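Local coordinates for OBCA, Oxalate Biosynthetic Component A (Burkholderia glumae, PDB 4NNB), which is a bacterial protein with a TIM-barrel domain that binds a magnesium ion, at residues Ala220-Leu225 and Ala271-Leu276. Sequence-based numbering, arbitrary orientation.
With MG (magnesium ion), chain B.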
ATOM      1  N   ALA A 220       4.281  15.411   4.534  1.00 26.48           N
ATOM      2  CA  ALA A 220       5.261  14.593   3.817  1.00 27.33           C
ATOM      3  C   ALA A 220       6.211  15.479   3.013  1.00 25.13           C
ATOM      4  O   ALA A 220       5.769  16.353   2.268  1.00 27.61           O
ATOM      5  CB  ALA A 220       4.561  13.571   2.896  1.00 23.69           C
ATOM      6  N   ALA A 221       7.514  15.251   3.159  1.00 25.56           N
ATOM      7  CA  ALA A 221       8.509  16.006   2.395  1.00 24.22           C
ATOM      8  C   ALA A 221       8.775  15.382   1.015  1.00 24.88           C
ATOM      9  O   ALA A 221       9.146  16.081   0.069  1.00 25.34           O
ATOM     10  CB  ALA A 221       9.810  16.105   3.187  1.00 29.40           C
ATOM     11  N   VAL A 222       8.599  14.069   0.915  1.00 22.66           N
ATOM     12  CA  VAL A 222       8.902  13.330  -0.311  1.00 24.33           C
ATOM     13  C   VAL A 222       7.720  12.429  -0.659  1.00 23.38           C
ATOM     14  O   VAL A 222       7.113  11.825   0.229  1.00 24.11           O
ATOM     15  CB  VAL A 222      10.181  12.461  -0.140  1.00 22.83           C
ATOM     16  CG1 VAL A 222      10.416  11.575  -1.375  1.00 22.61           C
ATOM     17  CG2 VAL A 222      11.410  13.345   0.147  1.00 24.07           C
ATOM     18  N   VAL A 223       7.380  12.337  -1.940  1.00 22.86           N
ATOM     19  CA  VAL A 223       6.294  11.459  -2.351  1.00 21.92           C
ATOM     20  C   VAL A 223       6.790  10.422  -3.362  1.00 24.42           C
ATOM     21  O   VAL A 223       7.248  10.777  -4.454  1.00 22.93           O
ATOM     22  CB  VAL A 223       5.118  12.247  -2.957  1.00 22.71           C
ATOM     23  CG1 VAL A 223       3.940  11.302  -3.237  1.00 22.59           C
ATOM     24  CG2 VAL A 223       4.689  13.384  -2.003  1.00 26.28           C
ATOM     25  N   HIS A 224       6.699   9.151  -2.982  1.00 21.95           N
ATOM     26  CA  HIS A 224       7.115   8.032  -3.841  1.00 21.74           C
ATOM     27  C   HIS A 224       5.911   7.581  -4.680  1.00 20.97           C
ATOM     28  O   HIS A 224       4.873   7.211  -4.139  1.00 23.10           O
ATOM     29  CB  HIS A 224       7.656   6.894  -2.957  1.00 20.46           C
ATOM     30  CG  HIS A 224       7.910   5.599  -3.676  1.00 20.65           C
ATOM     31  ND1 HIS A 224       8.965   5.419  -4.554  1.00 24.00           N
ATOM     32  CD2 HIS A 224       7.279   4.402  -3.605  1.00 20.35           C
ATOM     33  CE1 HIS A 224       8.952   4.178  -5.006  1.00 24.47           C
ATOM     34  NE2 HIS A 224       7.933   3.537  -4.447  1.00 26.09           N
ATOM     35  N   LEU A 225       6.056   7.629  -5.999  1.00 20.34           N
ATOM     36  CA  LEU A 225       4.949   7.407  -6.925  1.00 21.18           C
ATOM     37  C   LEU A 225       5.070   6.118  -7.731  1.00 23.33           C
ATOM     38  O   LEU A 225       6.168   5.748  -8.164  1.00 21.46           O
ATOM     39  CB  LEU A 225       4.873   8.582  -7.914  1.00 19.64           C
ATOM     40  CG  LEU A 225       4.489   9.936  -7.306  1.00 23.05           C
ATOM     41  CD1 LEU A 225       4.474  11.040  -8.366  1.00 21.78           C
ATOM     42  CD2 LEU A 225       3.116   9.823  -6.632  1.00 20.44           C
ATOM     43  N   ALA A 271       7.671  22.924  -4.653  1.00 28.24           N
ATOM     44  CA  ALA A 271       8.706  22.353  -3.790  1.00 31.90           C
ATOM     45  C   ALA A 271       8.656  20.826  -3.740  1.00 25.79           C
ATOM     46  O   ALA A 271       9.550  20.205  -3.167  1.00 27.93           O
ATOM     47  CB  ALA A 271       8.571  22.892  -2.384  1.00 30.30           C
ATOM     48  N   ALA A 272       7.593  20.240  -4.284  1.00 26.80           N
ATOM     49  CA  ALA A 272       7.375  18.796  -4.164  1.00 31.61           C
ATOM     50  C   ALA A 272       8.600  18.027  -4.607  1.00 27.91           C
ATOM     51  O   ALA A 272       9.169  18.295  -5.677  1.00 26.66           O
ATOM     52  CB  ALA A 272       6.186  18.364  -4.973  1.00 26.21           C
ATOM     53  N   ILE A 273       9.010  17.077  -3.775  1.00 25.55           N
ATOM     54  CA  ILE A 273      10.105  16.179  -4.126  1.00 24.74           C
ATOM     55  C   ILE A 273       9.515  14.855  -4.577  1.00 26.55           C
ATOM     56  O   ILE A 273       8.992  14.081  -3.765  1.00 24.43           O
ATOM     57  CB  ILE A 273      11.028  15.942  -2.930  1.00 26.94           C
ATOM     58  CG1 ILE A 273      11.569  17.281  -2.425  1.00 26.22           C
ATOM     59  CG2 ILE A 273      12.177  15.001  -3.323  1.00 22.96           C
ATOM     60  CD1 ILE A 273      12.337  17.175  -1.138  1.00 28.11           C
ATOM     61  N   LEU A 274       9.567  14.611  -5.879  1.00 23.67           N
ATOM     62  CA  LEU A 274       8.977  13.403  -6.431  1.00 25.51           C
ATOM     63  C   LEU A 274      10.008  12.278  -6.525  1.00 22.42           C
ATOM     64  O   LEU A 274      11.127  12.467  -7.025  1.00 22.29           O
ATOM     65  CB  LEU A 274       8.337  13.692  -7.790  1.00 25.82           C
ATOM     66  CG  LEU A 274       7.141  14.661  -7.791  1.00 30.69           C
ATOM     67  CD1 LEU A 274       6.415  14.586  -9.133  1.00 30.58           C
ATOM     68  CD2 LEU A 274       6.167  14.404  -6.626  1.00 26.58           C
ATOM     69  N   ASN A 275       9.622  11.124  -6.002  1.00 22.34           N
ATOM     70  CA  ASN A 275      10.439   9.912  -5.995  1.00 20.15           C
ATOM     71  C   ASN A 275       9.735   8.877  -6.897  1.00 22.29           C
ATOM     72  O   ASN A 275       8.777   8.204  -6.486  1.00 19.64           O
ATOM     73  CB  ASN A 275      10.579   9.435  -4.532  1.00 19.12           C
ATOM     74  CG  ASN A 275      11.301   8.096  -4.389  1.00 22.91           C
ATOM     75  OD1 ASN A 275      11.574   7.401  -5.371  1.00 23.26           O
ATOM     76  ND2 ASN A 275      11.602   7.727  -3.146  1.00 20.36           N
ATOM     77  N   LEU A 276      10.194   8.760  -8.140  1.00 18.53           N
ATOM     78  CA  LEU A 276       9.500   7.898  -9.093  1.00 20.92           C
ATOM     79  C   LEU A 276       9.943   6.436  -8.990  1.00 21.75           C
ATOM     80  O   LEU A 276      11.133   6.125  -9.032  1.00 20.11           O
ATOM     81  CB  LEU A 276       9.657   8.420 -10.527  1.00 24.42           C
ATOM     82  CG  LEU A 276       8.610   9.419 -11.041  1.00 31.74           C
ATOM     83  CD1 LEU A 276       8.252  10.479 -10.014  1.00 24.72           C
ATOM     84  CD2 LEU A 276       9.006  10.047 -12.368  1.00 21.34           C
TER
HETATM   85 MG    MG B 601       7.355   1.476  -4.768  1.00 27.40          MG
HETATM   86  O   HOH W   1       7.238  16.489  -1.806  1.00 32.24           O
HETATM   87  O   HOH W   2       8.626   0.889  -2.992  1.00 31.61           O
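His224 and Asn275 meet at the magnesium site, on two neighbouring parallel strands of the barrel sheet. Val223 N donates to Ile273 O (3.0 Å), and Asn275 N to Val223 O (2.9 Å). Leu225 N closes the series on Asn275 O (2.8 Å). One step earlier a water takes the place of a direct bond: it donates a hydrogen bond to Ala221 O and accepts one from Ile273 N.

His224 swings its ring anti to the backbone N (chi1 170°), and NE2 binds the magnesium at 2.2 Å. The amide of Asn275 stands at the other edge of the ring, its plane turned 71° from it. There OD1 lies in the ring plane and takes a weak bond from ND1 (3.4 Å), which would help fix the ring's rotation. Asn275 ND2 is held by Glu346. His226 and Glu475 also bind the metal, and oxaloacetate touches His224.

Val222 CG2 packs on Ile273 CG2 on the same face as His224. On the other face, Leu225 CD1 reaches Leu274 CD1 (4.1 Å) and Leu276 CD1, beneath helices 205-217 and 255-268. Parallel strands whose residues alternate between the helices and the barrel interior, where His224 binds magnesium here, are typical of a TIM barrel.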